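Local coordinates for pesticidial crystal protein CRY2AA (Bacillus thuringiensis serovar kurstaki, PDB 1I5P) that kills dipteran and lepidopteran larvae by binding to their midgut epithelial cells and promoting colloid-osmotic lysis, at residues 186-189 and 190-194; 169-172 and 173-176. One frame throughout, in Å; residues are numbered along the deposited sequence.

Contact 1. Residues 186-189 and 190-194; sequences SFIR and DVILN
In the last turns of helix 170-193, a core helix of the toxin's helical bundle, Arg-189 and Leu-193 show how a helix terminus can combine apolar packing with polar fixation. CD1 of Leu-193 rests over the centre of one guanidinium face, 3.4 Å from NH1 of Arg-189. The arginine chain is extended from CG to NE, with CG trans to the backbone N (chi1 -171°). Its NE, NH1 and NH2 donate to the carbonyls of Phe-262, Gly-70 and Tyr-264, three bonds that fix the rotation of the flat group. Asp-190 receives the backbone N-H groups of Ile-73 and Leu-74 at the start of helix 74-81. A water donates to Asp-190 OD1 (2.8 Å) and accepts only weakly from Arg-189 NH1, spanning opposite charges that do not touch. Two residues before the Arg-189/Leu-193 pair, the same i to i+4 spacing sets Val-191 CG2 above the rim of the Phe-187 ring, 4.1 Å from CE1, while Phe-127 meets that ring edge-to-face. Near the helix end Leu-193 N bonds almost straight to Arg-189 O (3.0 Å, 176°). Last, Asp-190 O is gripped by Asn-194 N at 3.0 Å and by Asn-194 ND2 at 2.9 Å, lying close to the side-chain amide plane.

Contact 2. Residues 169-172 and 173-176; sequences YQLL and LLPL
Leu-173 folds back against Tyr-169, one turn earlier, with its CD1 3.9 Å from the tyrosine CB. The contact is made at the root of the aromatic side chain, since the phenol end leads away from the following turn. With CG of Leu-173 placed beside its own backbone N (chi1 -64°), the branch lies against the carbonyl of Tyr-169, CG of Leu-173 coming within 3.3 Å of Tyr-169 O. Tyr-169 O also accepts a hydrogen bond from Leu-173 N at 2.9 Å, so backbone bond and leucine branch converge on one peptide group.

An i to i+3 pair sits further round the turn. Leu-171 CD1 and Leu-174 CD2 approach to 4.3 Å, a loose apolar contact, while Leu-174 N makes a weak bond of 3.2 Å to Leu-171 O. This is a worked case of a proline kink in a helix's opening turns. Pro-175 has no N-H to offer the carbonyl of Leu-171 four residues back, and its ring carbon CD stands there instead, 3.6 Å from Leu-171 O. Pro-175 CD is equally far, 3.6 Å, from Leu-172 O. The N of Leu-176 likewise makes no bond to the turn before, so the interruption extends over two successive positions.

Pro-175 and Leu-172 face helix 88-101, touching Thr-97, with Ile-93 also against the proline; Leu-171 packs on Phe-244 and Met-248 of helix 238-259, and Leu-174 on Val-252 of the same helix and Tyr-222 of helix 202-232. At the start of the turn, Leu-105 lies against both Tyr-169 and Leu-173, and the amide of Gln-170 is held by NE2 donating to the carbonyl of Gln-165.

Overall arrangement
Contacts 1 and 2 occupy the two ends of helix 170-193, contact 2 at its beginning and contact 1 at its finish, with centres about 26 Å apart and nearest atoms about 12 Å apart. Helix 202-232 links them spatially: Tyr-208, early in that helix, packs at contact 1, whereas Tyr-222 and Ala-230, later in it, pack at contact 2, so the two helices run in opposite directions. Otherwise their surroundings differ, helices 74-81 and 145-160 at contact 1, helices 88-101 and 238-259 at contact 2. Both belong to the N-terminal helical domain, which in this toxin family is thought to insert into the target membrane.

Contact 1. Residues 186-189 and 190-194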
ATOM      1  N   SER A 186      12.332   8.500 -13.943  1.00 11.50           N
ATOM      2  CA  SER A 186      13.150   9.293 -13.030  1.00 13.24           C
ATOM      3  C   SER A 186      14.044  10.203 -13.867  1.00 14.13           C
ATOM      4  O   SER A 186      14.273  11.367 -13.520  1.00 13.37           O
ATOM      5  CB  SER A 186      14.016   8.383 -12.157  1.00  8.96           C
ATOM      6  OG  SER A 186      13.217   7.612 -11.267  1.00 16.12           O
ATOM      7  N   PHE A 187      14.550   9.640 -14.965  1.00 13.84           N
ATOM      8  CA  PHE A 187      15.414  10.339 -15.912  1.00 14.45           C
ATOM      9  C   PHE A 187      14.673  11.540 -16.490  1.00 13.31           C
ATOM     10  O   PHE A 187      15.187  12.659 -16.508  1.00 14.86           O
ATOM     11  CB  PHE A 187      15.819   9.374 -17.040  1.00 15.28           C
ATOM     12  CG  PHE A 187      16.266  10.058 -18.307  1.00 16.05           C
ATOM     13  CD1 PHE A 187      17.511  10.681 -18.379  1.00 17.27           C
ATOM     14  CD2 PHE A 187      15.435  10.088 -19.426  1.00 14.22           C
ATOM     15  CE1 PHE A 187      17.925  11.325 -19.546  1.00 14.16           C
ATOM     16  CE2 PHE A 187      15.845  10.731 -20.601  1.00 15.70           C
ATOM     17  CZ  PHE A 187      17.094  11.351 -20.657  1.00 13.93           C
ATOM     18  N   ILE A 188      13.457  11.297 -16.963  1.00 12.90           N
ATOM     19  CA  ILE A 188      12.631  12.350 -17.535  1.00 13.74           C
ATOM     20  C   ILE A 188      12.371  13.458 -16.513  1.00 14.12           C
ATOM     21  O   ILE A 188      12.500  14.641 -16.822  1.00 13.17           O
ATOM     22  CB  ILE A 188      11.294  11.765 -18.040  1.00 13.99           C
ATOM     23  CG1 ILE A 188      11.574  10.831 -19.224  1.00 13.95           C
ATOM     24  CG2 ILE A 188      10.330  12.891 -18.428  1.00 12.09           C
ATOM     25  CD1 ILE A 188      10.387   9.967 -19.645  1.00 15.20           C
ATOM     26  N   ARG A 189      12.022  13.069 -15.293  1.00 14.39           N
ATOM     27  CA  ARG A 189      11.765  14.037 -14.237  1.00 16.11           C
ATOM     28  C   ARG A 189      13.030  14.848 -13.955  1.00 15.78           C
ATOM     29  O   ARG A 189      12.957  16.046 -13.694  1.00 16.05           O
ATOM     30  CB  ARG A 189      11.313  13.325 -12.956  1.00 15.02           C
ATOM     31  CG  ARG A 189      10.808  14.259 -11.857  1.00 14.07           C
ATOM     32  CD  ARG A 189      10.511  13.478 -10.588  1.00  9.97           C
ATOM     33  NE  ARG A 189       9.805  14.263  -9.574  1.00 12.26           N
ATOM     34  CZ  ARG A 189      10.356  14.706  -8.449  1.00 12.40           C
ATOM     35  NH1 ARG A 189      11.631  14.453  -8.185  1.00  9.75           N
ATOM     36  NH2 ARG A 189       9.624  15.377  -7.571  1.00 14.42           N
ATOM     37  N   ASP A 190      14.186  14.193 -14.007  1.00 16.76           N
ATOM     38  CA  ASP A 190      15.453  14.877 -13.755  1.00 15.61           C
ATOM     39  C   ASP A 190      15.682  15.984 -14.780  1.00 16.95           C
ATOM     40  O   ASP A 190      16.070  17.096 -14.422  1.00 15.75           O
ATOM     41  CB  ASP A 190      16.623  13.889 -13.803  1.00 14.26           C
ATOM     42  CG  ASP A 190      16.765  13.077 -12.520  1.00 14.36           C
ATOM     43  OD1 ASP A 190      16.032  13.350 -11.547  1.00 14.12           O
ATOM     44  OD2 ASP A 190      17.624  12.170 -12.484  1.00 12.84           O
ATOM     45  N   VAL A 191      15.442  15.682 -16.052  1.00 16.29           N
ATOM     46  CA  VAL A 191      15.628  16.673 -17.107  1.00 15.07           C
ATOM     47  C   VAL A 191      14.769  17.900 -16.826  1.00 16.29           C
ATOM     48  O   VAL A 191      15.223  19.037 -16.962  1.00 12.68           O
ATOM     49  CB  VAL A 191      15.237  16.102 -18.489  1.00 16.81           C
ATOM     50  CG1 VAL A 191      15.257  17.212 -19.539  1.00 16.83           C
ATOM     51  CG2 VAL A 191      16.191  14.983 -18.877  1.00 12.37           C
ATOM     52  N   ILE A 192      13.528  17.654 -16.421  1.00 16.27           N
ATOM     53  CA  ILE A 192      12.581  18.722 -16.122  1.00 15.02           C
ATOM     54  C   ILE A 192      13.008  19.608 -14.949  1.00 16.65           C
ATOM     55  O   ILE A 192      13.100  20.833 -15.085  1.00 15.95           O
ATOM     56  CB  ILE A 192      11.184  18.144 -15.796  1.00 14.43           C
ATOM     57  CG1 ILE A 192      10.629  17.406 -17.023  1.00 13.89           C
ATOM     58  CG2 ILE A 192      10.245  19.260 -15.347  1.00 10.18           C
ATOM     59  CD1 ILE A 192       9.352  16.637 -16.761  1.00 14.23           C
ATOM     60  N   LEU A 193      13.265  18.984 -13.802  1.00 15.42           N
ATOM     61  CA  LEU A 193      13.635  19.713 -12.592  1.00 17.13           C
ATOM     62  C   LEU A 193      15.034  20.327 -12.578  1.00 16.58           C
ATOM     63  O   LEU A 193      15.335  21.180 -11.743  1.00 17.03           O
ATOM     64  CB  LEU A 193      13.451  18.807 -11.368  1.00 14.56           C
ATOM     65  CG  LEU A 193      12.004  18.347 -11.126  1.00 17.47           C
ATOM     66  CD1 LEU A 193      11.939  17.403  -9.932  1.00 13.99           C
ATOM     67  CD2 LEU A 193      11.110  19.568 -10.902  1.00 18.57           C
ATOM     68  N   ASN A 194      15.879  19.898 -13.506  1.00 17.42           N
ATOM     69  CA  ASN A 194      17.243  20.407 -13.604  1.00 21.17           C
ATOM     70  C   ASN A 194      17.461  21.108 -14.940  1.00 20.83           C
ATOM     71  O   ASN A 194      18.601  21.330 -15.356  1.00 20.89           O
ATOM     72  CB  ASN A 194      18.232  19.250 -13.459  1.00 20.44           C
ATOM     73  CG  ASN A 194      18.197  18.635 -12.079  1.00 20.69           C
ATOM     74  OD1 ASN A 194      18.836  19.135 -11.157  1.00 20.61           O
ATOM     75  ND2 ASN A 194      17.431  17.558 -11.922  1.00 16.17           N
TER
HETATM   76  O   HOH W   1      13.808  14.557 -10.395  1.00 15.23           O

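Contact 2. Residues 169-172 and 173-176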
ATOM      1  N   TYR A 169       6.270 -13.860 -21.277  1.00 18.14           N
ATOM      2  CA  TYR A 169       6.871 -13.701 -19.958  1.00 18.51           C
ATOM      3  C   TYR A 169       6.624 -12.321 -19.375  1.00 17.49           C
ATOM      4  O   TYR A 169       7.397 -11.858 -18.541  1.00 17.61           O
ATOM      5  CB  TYR A 169       8.377 -13.920 -20.038  1.00 19.38           C
ATOM      6  CG  TYR A 169       8.791 -15.083 -20.897  1.00 20.88           C
ATOM      7  CD1 TYR A 169       9.127 -14.894 -22.237  1.00 22.05           C
ATOM      8  CD2 TYR A 169       8.857 -16.372 -20.375  1.00 21.52           C
ATOM      9  CE1 TYR A 169       9.524 -15.962 -23.034  1.00 24.63           C
ATOM     10  CE2 TYR A 169       9.249 -17.451 -21.168  1.00 23.88           C
ATOM     11  CZ  TYR A 169       9.583 -17.235 -22.493  1.00 21.33           C
ATOM     12  OH  TYR A 169       9.982 -18.284 -23.286  1.00 26.75           O
ATOM     13  N   GLN A 170       5.549 -11.667 -19.798  1.00 16.72           N
ATOM     14  CA  GLN A 170       5.269 -10.321 -19.310  1.00 16.36           C
ATOM     15  C   GLN A 170       5.105 -10.219 -17.798  1.00 14.99           C
ATOM     16  O   GLN A 170       5.631  -9.290 -17.189  1.00 16.16           O
ATOM     17  CB  GLN A 170       4.038  -9.744 -20.011  1.00 17.60           C
ATOM     18  CG  GLN A 170       4.127  -9.796 -21.532  1.00 21.01           C
ATOM     19  CD  GLN A 170       3.209  -8.802 -22.208  1.00 23.37           C
ATOM     20  OE1 GLN A 170       2.027  -8.706 -21.877  1.00 29.72           O
ATOM     21  NE2 GLN A 170       3.749  -8.052 -23.166  1.00 24.12           N
ATOM     22  N   LEU A 171       4.396 -11.163 -17.185  1.00 13.61           N
ATOM     23  CA  LEU A 171       4.209 -11.112 -15.735  1.00 14.19           C
ATOM     24  C   LEU A 171       5.511 -11.426 -15.010  1.00 14.69           C
ATOM     25  O   LEU A 171       5.848 -10.795 -14.009  1.00 13.03           O
ATOM     26  CB  LEU A 171       3.138 -12.105 -15.277  1.00 13.40           C
ATOM     27  CG  LEU A 171       2.822 -12.055 -13.774  1.00 14.10           C
ATOM     28  CD1 LEU A 171       2.013 -10.784 -13.463  1.00 10.24           C
ATOM     29  CD2 LEU A 171       2.034 -13.291 -13.366  1.00 12.00           C
ATOM     30  N   LEU A 172       6.241 -12.410 -15.520  1.00 13.66           N
ATOM     31  CA  LEU A 172       7.502 -12.805 -14.914  1.00 13.72           C
ATOM     32  C   LEU A 172       8.536 -11.684 -14.944  1.00 14.15           C
ATOM     33  O   LEU A 172       9.339 -11.543 -14.022  1.00 12.79           O
ATOM     34  CB  LEU A 172       8.054 -14.041 -15.631  1.00 18.22           C
ATOM     35  CG  LEU A 172       9.381 -14.597 -15.109  1.00 19.67           C
ATOM     36  CD1 LEU A 172       9.352 -14.650 -13.587  1.00 18.13           C
ATOM     37  CD2 LEU A 172       9.616 -15.988 -15.695  1.00 23.87           C
ATOM     38  N   LEU A 173       8.500 -10.886 -16.004  1.00 13.39           N
ATOM     39  CA  LEU A 173       9.432  -9.784 -16.177  1.00 14.45           C
ATOM     40  C   LEU A 173       8.907  -8.462 -15.622  1.00 13.35           C
ATOM     41  O   LEU A 173       9.635  -7.473 -15.570  1.00 13.66           O
ATOM     42  CB  LEU A 173       9.747  -9.612 -17.663  1.00 13.49           C
ATOM     43  CG  LEU A 173      10.466 -10.777 -18.350  1.00 16.63           C
ATOM     44  CD1 LEU A 173      10.450 -10.586 -19.860  1.00 14.93           C
ATOM     45  CD2 LEU A 173      11.900 -10.853 -17.838  1.00 14.28           C
ATOM     46  N   LEU A 174       7.645  -8.442 -15.203  1.00 12.75           N
ATOM     47  CA  LEU A 174       7.043  -7.208 -14.697  1.00 11.67           C
ATOM     48  C   LEU A 174       7.879  -6.491 -13.617  1.00 10.14           C
ATOM     49  O   LEU A 174       8.042  -5.271 -13.677  1.00  9.95           O
ATOM     50  CB  LEU A 174       5.623  -7.473 -14.196  1.00  7.52           C
ATOM     51  CG  LEU A 174       4.704  -6.243 -14.124  1.00 12.30           C
ATOM     52  CD1 LEU A 174       4.636  -5.546 -15.491  1.00 11.29           C
ATOM     53  CD2 LEU A 174       3.310  -6.661 -13.671  1.00 10.42           C
ATOM     54  N   PRO A 175       8.419  -7.228 -12.629  1.00  7.93           N
ATOM     55  CA  PRO A 175       9.223  -6.565 -11.598  1.00 12.21           C
ATOM     56  C   PRO A 175      10.412  -5.855 -12.236  1.00 12.82           C
ATOM     57  O   PRO A 175      10.702  -4.710 -11.919  1.00 13.92           O
ATOM     58  CB  PRO A 175       9.635  -7.722 -10.687  1.00  9.70           C
ATOM     59  CG  PRO A 175       8.452  -8.626 -10.775  1.00 11.23           C
ATOM     60  CD  PRO A 175       8.191  -8.639 -12.273  1.00  9.01           C
ATOM     61  N   LEU A 176      11.087  -6.530 -13.157  1.00 13.85           N
ATOM     62  CA  LEU A 176      12.236  -5.930 -13.833  1.00 13.77           C
ATOM     63  C   LEU A 176      11.801  -4.726 -14.658  1.00 14.36           C
ATOM     64  O   LEU A 176      12.450  -3.682 -14.636  1.00 15.73           O
ATOM     65  CB  LEU A 176      12.925  -6.953 -14.741  1.00 12.10           C
ATOM     66  CG  LEU A 176      13.691  -8.117 -14.099  1.00 13.73           C
ATOM     67  CD1 LEU A 176      14.507  -8.828 -15.175  1.00 11.63           C
ATOM     68  CD2 LEU A 176      14.623  -7.601 -13.004  1.00 14.03           C
TER